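Local coordinates for alcohol dehydrogenase (Escherichia coli, PDB 5VM2), which is of unknown specificity but probably works as an NAD(P)-dependent, zinc-containing alcohol dehydrogenase, and is involved in membrane biogenesis, at residues A[41-46]-A[330-335]; A[177-182]-A[338-343]; A[210-215]-A[312-317]. One frame throughout, in Å; residues are numbered along the deposited sequence.

Contact 1. Residues A[41-46]-A[330-335]; sequences SDVHGF and ESVNNK
Val43 and Val332 meet methyl to methyl between two helices of the GroES-like catalytic domain of a zinc-type dehydrogenase. Helix 41-48 follows strand 28-37, while helix 324-333 forms the connection of a beta-alpha-beta unit whose strands, 315-320 and 340-344, pair in parallel. The evidence for a close seat is Val43 CG1 lying 3.6 Å from Val332 CG2, with the two side chains sliding past each other in opposite directions. Both valines place CG1 trans to their own backbone nitrogen (chi1 -178° in each), yet they use different branches: Val43 offers CG1 to the neighbouring valine, whereas Val332 answers with CG2, the methyl beside its nitrogen. The second branch of Val43 is not idle, since Val43 CG2 stands 3.9 Å from Ser331 CB. Thus one valine forks over two successive residues of helix 324-333. At CA level the two segments also come nearest here, 6.8 Å separating Val43 CA from Ser331 CA.

Phe46, one turn further along on the same helix face, closes the end of the patch. Its ring also meets that of Phe328, the planes inclined by about 25°, and Gln325 of the same partner helix touches it too. Ile38 touches both Val43 and Ser331 and adds to the apolar lining. Nearby, Asp42 makes a weak hydrogen bond to His65, a ligand of the bound magnesium ion; the side chain of Val43 is about 10 Å from that ion. The hydroxyl of Ser331 turns back to its own helix and bonds to Ala327 O, leaving the CB carbon to face Val43. Val332 CG2 meets Phe46 near the plane of the ring, at its edge, 4.1 Å from CE2.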
loop_
_atom_site.group_PDB
_atom_site.type_symbol
_atom_site.label_atom_id
_atom_site.label_comp_id
_atom_site.label_asym_id
_atom_site.label_seq_id
_atom_site.Cartn_x
_atom_site.Cartn_y
_atom_site.Cartn_z
ATOM N N SER A 41 4.079 7.039 -0.742
ATOM C CA SER A 41 3.758 7.901 -1.871
ATOM C C SER A 41 3.176 9.229 -1.413
ATOM O O SER A 41 3.409 10.255 -2.065
ATOM C CB SER A 41 2.802 7.184 -2.829
ATOM O OG SER A 41 1.719 6.594 -2.137
ATOM N N ASP A 42 2.440 9.237 -0.291
ATOM C CA ASP A 42 1.906 10.488 0.241
ATOM C C ASP A 42 3.020 11.335 0.838
ATOM O O ASP A 42 3.072 12.558 0.627
ATOM C CB ASP A 42 0.827 10.196 1.290
ATOM C CG ASP A 42 -0.094 9.046 0.878
ATOM O OD1 ASP A 42 -0.101 7.985 1.558
ATOM O OD2 ASP A 42 -0.812 9.207 -0.137
ATOM N N VAL A 43 3.926 10.694 1.586
ATOM C CA VAL A 43 5.047 11.415 2.181
ATOM C C VAL A 43 5.930 12.008 1.093
ATOM O O VAL A 43 6.390 13.152 1.199
ATOM C CB VAL A 43 5.845 10.486 3.114
ATOM C CG1 VAL A 43 6.989 11.244 3.775
ATOM C CG2 VAL A 43 4.927 9.874 4.156
ATOM N N HIS A 44 6.175 11.243 0.027
ATOM C CA HIS A 44 6.942 11.768 -1.095
ATOM C C HIS A 44 6.198 12.905 -1.783
ATOM O O HIS A 44 6.813 13.884 -2.220
ATOM C CB HIS A 44 7.254 10.650 -2.088
ATOM C CG HIS A 44 7.918 11.127 -3.339
ATOM N ND1 HIS A 44 9.178 11.687 -3.347
ATOM C CD2 HIS A 44 7.496 11.135 -4.625
ATOM C CE1 HIS A 44 9.504 12.015 -4.585
ATOM N NE2 HIS A 44 8.499 11.691 -5.378
ATOM N N GLY A 45 4.873 12.793 -1.891
ATOM C CA GLY A 45 4.093 13.901 -2.417
ATOM C C GLY A 45 4.207 15.143 -1.554
ATOM O O GLY A 45 4.336 16.257 -2.065
ATOM N N PHE A 46 4.173 14.965 -0.232
ATOM C CA PHE A 46 4.326 16.091 0.683
ATOM C C PHE A 46 5.701 16.735 0.543
ATOM O O PHE A 46 5.830 17.962 0.626
ATOM C CB PHE A 46 4.082 15.610 2.116
ATOM C CG PHE A 46 4.585 16.546 3.180
ATOM C CD1 PHE A 46 3.840 17.649 3.564
ATOM C CD2 PHE A 46 5.789 16.298 3.827
ATOM C CE1 PHE A 46 4.296 18.501 4.557
ATOM C CE2 PHE A 46 6.251 17.145 4.818
ATOM C CZ PHE A 46 5.502 18.250 5.184
ATOM N N GLU A 330 6.382 14.518 10.991
ATOM C CA GLU A 330 6.871 13.360 11.734
ATOM C C GLU A 330 7.058 12.152 10.829
ATOM O O GLU A 330 7.974 11.352 11.047
ATOM C CB GLU A 330 5.915 13.025 12.877
ATOM C CG GLU A 330 5.922 14.057 13.988
ATOM C CD GLU A 330 5.178 13.596 15.220
ATOM O OE1 GLU A 330 4.581 12.499 15.183
ATOM O OE2 GLU A 330 5.192 14.331 16.230
ATOM N N SER A 331 6.208 12.001 9.812
ATOM C CA SER A 331 6.385 10.920 8.850
ATOM C C SER A 331 7.677 11.067 8.061
ATOM O O SER A 331 8.151 10.086 7.475
ATOM C CB SER A 331 5.187 10.860 7.905
ATOM O OG SER A 331 3.997 10.585 8.630
ATOM N N VAL A 332 8.255 12.264 8.036
ATOM C CA VAL A 332 9.580 12.461 7.455
ATOM C C VAL A 332 10.664 12.402 8.523
ATOM O O VAL A 332 11.672 11.709 8.365
ATOM C CB VAL A 332 9.624 13.803 6.692
ATOM C CG1 VAL A 332 10.986 13.998 6.043
ATOM C CG2 VAL A 332 8.510 13.868 5.658
ATOM N N ASN A 333 10.464 13.107 9.639
ATOM C CA ASN A 333 11.511 13.229 10.649
ATOM C C ASN A 333 11.699 11.928 11.417
ATOM O O ASN A 333 12.824 11.441 11.569
ATOM C CB ASN A 333 11.180 14.373 11.608
ATOM C CG ASN A 333 10.784 15.645 10.884
ATOM O OD1 ASN A 333 11.205 15.888 9.755
ATOM N ND2 ASN A 333 9.961 16.463 11.532
ATOM N N ASN A 334 10.607 11.357 11.924
ATOM C CA ASN A 334 10.699 10.141 12.721
ATOM C C ASN A 334 10.247 8.931 11.916
ATOM O O ASN A 334 9.446 8.122 12.392
ATOM C CB ASN A 334 9.873 10.268 14.003
ATOM C CG ASN A 334 10.296 9.272 15.069
ATOM O OD1 ASN A 334 11.371 8.678 14.989
ATOM N ND2 ASN A 334 9.447 9.084 16.073
ATOM N N LYS A 335 10.756 8.806 10.688
ATOM C CA LYS A 335 10.553 7.588 9.913
ATOM C C LYS A 335 11.094 6.360 10.634
ATOM O O LYS A 335 10.649 5.240 10.357
ATOM C CB LYS A 335 11.226 7.738 8.545
ATOM C CG LYS A 335 10.441 7.180 7.373
ATOM C CD LYS A 335 11.125 7.522 6.057
ATOM C CE LYS A 335 10.701 6.576 4.945
ATOM N NZ LYS A 335 11.057 5.165 5.256
#

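Contact 2. Residues A[177-182]-A[338-343]; sequences AGCIGL and IIKGVI
Leu182 and Ile339 form the tight apolar half of this contact, where the first helix of the nucleotide-binding domain meets the chain just ahead of strand 340-344. Leu182 CD1 lies 3.7 Å from Ile339 CG2, and the two side chains cross at about a right angle, a branch end on each side doing the touching. Ile339 reaches it because its CG1 stands beside the backbone nitrogen (chi1 -56°), which leaves CG2 trans to that nitrogen and directed at the leucine. Around Leu182 the same core continues through Met208, Ala209, Leu212 and Met314.

Cys179 makes a second close approach nearer the helix start. Its CB sits 3.7 Å from Ile339 O, and SG, swung trans to the backbone nitrogen, lies 3.9 Å from Lys340 CD alongside the aliphatic stem of the lysine. That stem bends at chi2 (59°), and its charged end belongs to another site: NZ forms a salt bridge with Glu66, a magnesium ligand, and hydrogen bonds to Ile38 O and to the modified cysteine at position 39.

The looser side is bridged by solvent. Although Cys179 CA and Ile339 CA are the nearest such pair, at 5.8 Å, the backbones do not bond directly; a water accepts a hydrogen bond from Cys179 N at 2.9 Å and donates one to Ile339 O at 2.7 Å. A first-turn amide is thereby linked to a carbonyl of the other segment through one molecule. Gly178 occupies the N-cap position, and its carbonyl takes the hydrogen bond of Leu182 N. Together with Gly176 and Gly181 it fits the GxGxxG strand-turn-helix of a Rossmann fold, the turn on which dinucleotide cofactors usually bind.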
loop_
_atom_site.group_PDB
_atom_site.type_symbol
_atom_site.label_atom_id
_atom_site.label_comp_id
_atom_site.label_asym_id
_atom_site.label_seq_id
_atom_site.Cartn_x
_atom_site.Cartn_y
_atom_site.Cartn_z
ATOM N N ALA A 177 11.087 -4.592 6.152
ATOM C CA ALA A 177 10.038 -4.822 7.135
ATOM C C ALA A 177 9.317 -3.521 7.475
ATOM O O ALA A 177 8.825 -3.347 8.596
ATOM C CB ALA A 177 10.605 -5.478 8.393
ATOM N N GLY A 178 9.276 -2.592 6.525
ATOM C CA GLY A 178 8.359 -1.479 6.600
ATOM C C GLY A 178 6.944 -1.959 6.322
ATOM O O GLY A 178 6.659 -3.155 6.251
ATOM N N CYS A 179 6.043 -0.990 6.141
ATOM C CA CYS A 179 4.628 -1.315 5.976
ATOM C C CYS A 179 4.409 -2.356 4.879
ATOM O O CYS A 179 3.796 -3.403 5.115
ATOM C CB CYS A 179 3.825 -0.049 5.676
ATOM S SG CYS A 179 2.080 -0.395 5.344
ATOM N N ILE A 180 4.937 -2.103 3.681
ATOM C CA ILE A 180 4.678 -3.000 2.560
ATOM C C ILE A 180 5.348 -4.357 2.762
ATOM O O ILE A 180 4.809 -5.391 2.346
ATOM C CB ILE A 180 5.118 -2.341 1.242
ATOM C CG1 ILE A 180 4.411 -0.994 1.067
ATOM C CG2 ILE A 180 4.802 -3.251 0.082
ATOM C CD1 ILE A 180 2.896 -1.104 1.003
ATOM N N GLY A 181 6.519 -4.387 3.404
ATOM C CA GLY A 181 7.157 -5.664 3.686
ATOM C C GLY A 181 6.372 -6.501 4.680
ATOM O O GLY A 181 6.292 -7.726 4.552
ATOM N N LEU A 182 5.778 -5.849 5.681
ATOM C CA LEU A 182 4.954 -6.560 6.651
ATOM C C LEU A 182 3.642 -7.017 6.028
ATOM O O LEU A 182 3.155 -8.114 6.334
ATOM C CB LEU A 182 4.708 -5.665 7.868
ATOM C CG LEU A 182 6.003 -5.310 8.601
ATOM C CD1 LEU A 182 5.744 -4.326 9.725
ATOM C CD2 LEU A 182 6.669 -6.575 9.126
ATOM N N ILE A 338 8.078 4.746 12.952
ATOM C CA ILE A 338 6.724 4.603 12.432
ATOM C C ILE A 338 6.657 3.349 11.572
ATOM O O ILE A 338 7.375 3.232 10.571
ATOM C CB ILE A 338 6.287 5.838 11.629
ATOM C CG1 ILE A 338 6.332 7.089 12.509
ATOM C CG2 ILE A 338 4.889 5.630 11.068
ATOM C CD1 ILE A 338 5.968 8.363 11.779
ATOM N N ILE A 339 5.802 2.410 11.969
ATOM C CA ILE A 339 5.435 1.317 11.080
ATOM C C ILE A 339 4.326 1.760 10.137
ATOM O O ILE A 339 4.456 1.673 8.910
ATOM C CB ILE A 339 5.024 0.080 11.898
ATOM C CG1 ILE A 339 6.147 -0.327 12.851
ATOM C CG2 ILE A 339 4.658 -1.071 10.977
ATOM C CD1 ILE A 339 7.383 -0.821 12.146
ATOM N N LYS A 340 3.233 2.270 10.697
ATOM C CA LYS A 340 2.139 2.814 9.901
ATOM C C LYS A 340 1.462 3.916 10.698
ATOM O O LYS A 340 1.020 3.687 11.828
ATOM C CB LYS A 340 1.128 1.728 9.525
ATOM C CG LYS A 340 0.061 2.194 8.540
ATOM C CD LYS A 340 0.679 2.686 7.242
ATOM C CE LYS A 340 -0.338 2.677 6.115
ATOM N NZ LYS A 340 0.142 3.430 4.924
ATOM N N GLY A 341 1.389 5.105 10.117
ATOM C CA GLY A 341 0.629 6.196 10.687
ATOM C C GLY A 341 -0.670 6.376 9.925
ATOM O O GLY A 341 -0.743 6.120 8.726
ATOM N N VAL A 342 -1.709 6.800 10.644
ATOM C CA VAL A 342 -2.992 7.122 10.038
ATOM C C VAL A 342 -3.452 8.467 10.577
ATOM O O VAL A 342 -2.996 8.935 11.622
ATOM C CB VAL A 342 -4.070 6.044 10.295
ATOM C CG1 VAL A 342 -3.574 4.668 9.862
ATOM C CG2 VAL A 342 -4.482 6.037 11.753
ATOM N N ILE A 343 -4.362 9.090 9.837
ATOM C CA ILE A 343 -4.942 10.371 10.211
ATOM C C ILE A 343 -6.427 10.153 10.451
ATOM O O ILE A 343 -7.136 9.636 9.578
ATOM C CB ILE A 343 -4.700 11.445 9.139
ATOM C CG1 ILE A 343 -3.201 11.729 9.012
ATOM C CG2 ILE A 343 -5.450 12.715 9.490
ATOM C CD1 ILE A 343 -2.813 12.445 7.750
HETATM O O HOH W 1 6.584 1.598 7.218
#

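Contact 3. Residues A[210-215]-A[312-317]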
loop_
_atom_site.group_PDB
_atom_site.type_symbol
_atom_site.label_atom_id
_atom_site.label_comp_id
_atom_site.label_asym_id
_atom_site.label_seq_id
_atom_site.Cartn_x
_atom_site.Cartn_y
_atom_site.Cartn_z
ATOM N N GLU A 210 8.627 -10.489 13.371
ATOM C CA GLU A 210 8.510 -11.714 14.153
ATOM C C GLU A 210 7.124 -11.843 14.771
ATOM O O GLU A 210 6.560 -12.943 14.821
ATOM C CB GLU A 210 9.596 -11.741 15.231
ATOM C CG GLU A 210 9.372 -12.764 16.339
ATOM C CD GLU A 210 9.696 -14.186 15.908
ATOM O OE1 GLU A 210 9.340 -15.127 16.651
ATOM O OE2 GLU A 210 10.307 -14.360 14.830
ATOM N N GLN A 211 6.551 -10.731 15.242
ATOM C CA GLN A 211 5.193 -10.781 15.779
ATOM C C GLN A 211 4.191 -11.170 14.698
ATOM O O GLN A 211 3.248 -11.928 14.954
ATOM C CB GLN A 211 4.818 -9.432 16.395
ATOM C CG GLN A 211 3.361 -9.342 16.835
ATOM C CD GLN A 211 3.012 -8.009 17.477
ATOM O OE1 GLN A 211 3.868 -7.332 18.052
ATOM N NE2 GLN A 211 1.748 -7.617 17.362
ATOM N N LEU A 212 4.380 -10.661 13.484
ATOM C CA LEU A 212 3.459 -10.931 12.389
ATOM C C LEU A 212 3.749 -12.243 11.666
ATOM O O LEU A 212 3.085 -12.536 10.667
ATOM C CB LEU A 212 3.476 -9.765 11.399
ATOM C CG LEU A 212 2.831 -8.496 11.958
ATOM C CD1 LEU A 212 2.789 -7.390 10.917
ATOM C CD2 LEU A 212 1.434 -8.794 12.492
ATOM N N GLY A 213 4.712 -13.035 12.127
ATOM C CA GLY A 213 4.852 -14.401 11.666
ATOM C C GLY A 213 6.087 -14.736 10.857
ATOM O O GLY A 213 6.135 -15.824 10.269
ATOM N N ALA A 214 7.083 -13.855 10.799
ATOM C CA ALA A 214 8.318 -14.184 10.101
ATOM C C ALA A 214 8.967 -15.407 10.738
ATOM O O ALA A 214 9.053 -15.505 11.964
ATOM C CB ALA A 214 9.277 -12.993 10.135
ATOM N N THR A 215 9.405 -16.353 9.902
ATOM C CA THR A 215 10.111 -17.527 10.415
ATOM C C THR A 215 11.459 -17.138 11.012
ATOM O O THR A 215 11.827 -17.599 12.094
ATOM C CB THR A 215 10.311 -18.555 9.299
ATOM O OG1 THR A 215 9.041 -18.937 8.760
ATOM C CG2 THR A 215 11.026 -19.791 9.828
ATOM N N LYS A 312 -4.363 -3.994 12.362
ATOM C CA LYS A 312 -4.526 -3.082 13.488
ATOM C C LYS A 312 -3.241 -2.967 14.295
ATOM O O LYS A 312 -2.874 -1.873 14.739
ATOM C CB LYS A 312 -5.679 -3.555 14.374
ATOM C CG LYS A 312 -5.772 -2.859 15.722
ATOM C CD LYS A 312 -7.026 -3.283 16.474
ATOM C CE LYS A 312 -8.271 -3.114 15.614
ATOM N NZ LYS A 312 -8.448 -1.707 15.154
ATOM N N SER A 313 -2.539 -4.086 14.490
ATOM C CA SER A 313 -1.296 -4.069 15.248
ATOM C C SER A 313 -0.201 -3.266 14.562
ATOM O O SER A 313 0.800 -2.935 15.204
ATOM C CB SER A 313 -0.807 -5.498 15.487
ATOM O OG SER A 313 -1.657 -6.191 16.385
ATOM N N MET A 314 -0.351 -2.948 13.276
ATOM C CA MET A 314 0.704 -2.219 12.587
ATOM C C MET A 314 0.631 -0.718 12.825
ATOM O O MET A 314 1.652 -0.034 12.691
ATOM C CB MET A 314 0.651 -2.528 11.090
ATOM C CG MET A 314 0.786 -4.014 10.800
ATOM S SD MET A 314 0.681 -4.408 9.048
ATOM C CE MET A 314 1.924 -3.289 8.393
ATOM N N VAL A 315 -0.534 -0.199 13.210
ATOM C CA VAL A 315 -0.704 1.239 13.410
ATOM C C VAL A 315 0.074 1.652 14.654
ATOM O O VAL A 315 -0.271 1.266 15.775
ATOM C CB VAL A 315 -2.181 1.621 13.527
ATOM C CG1 VAL A 315 -2.324 3.124 13.720
ATOM C CG2 VAL A 315 -2.931 1.179 12.289
ATOM N N THR A 316 1.123 2.448 14.459
ATOM C CA THR A 316 1.929 2.936 15.568
ATOM C C THR A 316 1.620 4.378 15.946
ATOM O O THR A 316 1.996 4.809 17.041
ATOM C CB THR A 316 3.419 2.808 15.227
ATOM O OG1 THR A 316 3.671 3.418 13.956
ATOM C CG2 THR A 316 3.819 1.339 15.157
ATOM N N HIS A 317 0.942 5.128 15.077
ATOM C CA HIS A 317 0.646 6.533 15.336
ATOM C C HIS A 317 -0.679 6.903 14.686
ATOM O O HIS A 317 -0.919 6.566 13.523
ATOM C CB HIS A 317 1.757 7.444 14.803
ATOM C CG HIS A 317 3.103 7.174 15.398
ATOM N ND1 HIS A 317 3.967 6.232 14.885
ATOM C CD2 HIS A 317 3.735 7.726 16.461
ATOM C CE1 HIS A 317 5.072 6.212 15.608
ATOM N NE2 HIS A 317 4.958 7.109 16.569
#
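Leu212 and Met314 make a small, mainly apolar contact at the junction of the two domains, joining the end of helix 203-211 in the Rossmann half to the turn that leads into strand 315-320 of the catalytic half. It is modest in size: 131 Å² is buried, both sides summed, and Leu212 CA and Ser313 CA, the nearest such pair, remain 8.8 Å apart. Side-chain length bridges that gap. Leu212 CD1 lies 3.9 Å from Met314 CG and 4.1 Å from Met314 SD, the chains crossing at about a right angle. Met314 holds CG beside its backbone nitrogen (chi1 -58°), and it also packs on Leu182, Met183 and Gln186 of helix 179-190; Leu212 shares Gln186 with it.

Toward the exposed rim, Gln211 stretches straight out, chi1 and chi2 both near 180°, and brings NE2 to 3.8 Å from Ser313 CB. This is contact without a polar bond, for Ser313 OG is hydrogen-bonded instead to Asp310.

Behind Leu212 the helix ends at Gly213, which, with phi 113° and two bonds back into the last turn, forms a Schellman motif; one of them, Gly213 N to Glu210 O, is weak. The contact thus lies at the seam between the Rossmann domain and the catalytic domain, the two-domain build of zinc-type medium-chain dehydrogenases.

Overall arrangement
From the N terminus, 41-46 in the catalytic domain is the first half of contact 1, and 177-182 and 210-215 follow in the Rossmann domain as the first halves of contacts 2 and 3. The chain then closes contact 3 at 312-317, contact 1 at 330-335 and contact 2 at 338-343. Contact 3 is therefore nested inside both others, whereas contacts 1 and 2 cross. Contacts 2 and 3, with centres 9 Å apart, both tie the Rossmann domain to the chain at the starts of the neighbouring parallel strands 340-344 and 315-320. Contact 1 stays within the catalytic domain and touches contact 2 through Ile338, which packs on Glu330 and Ser331.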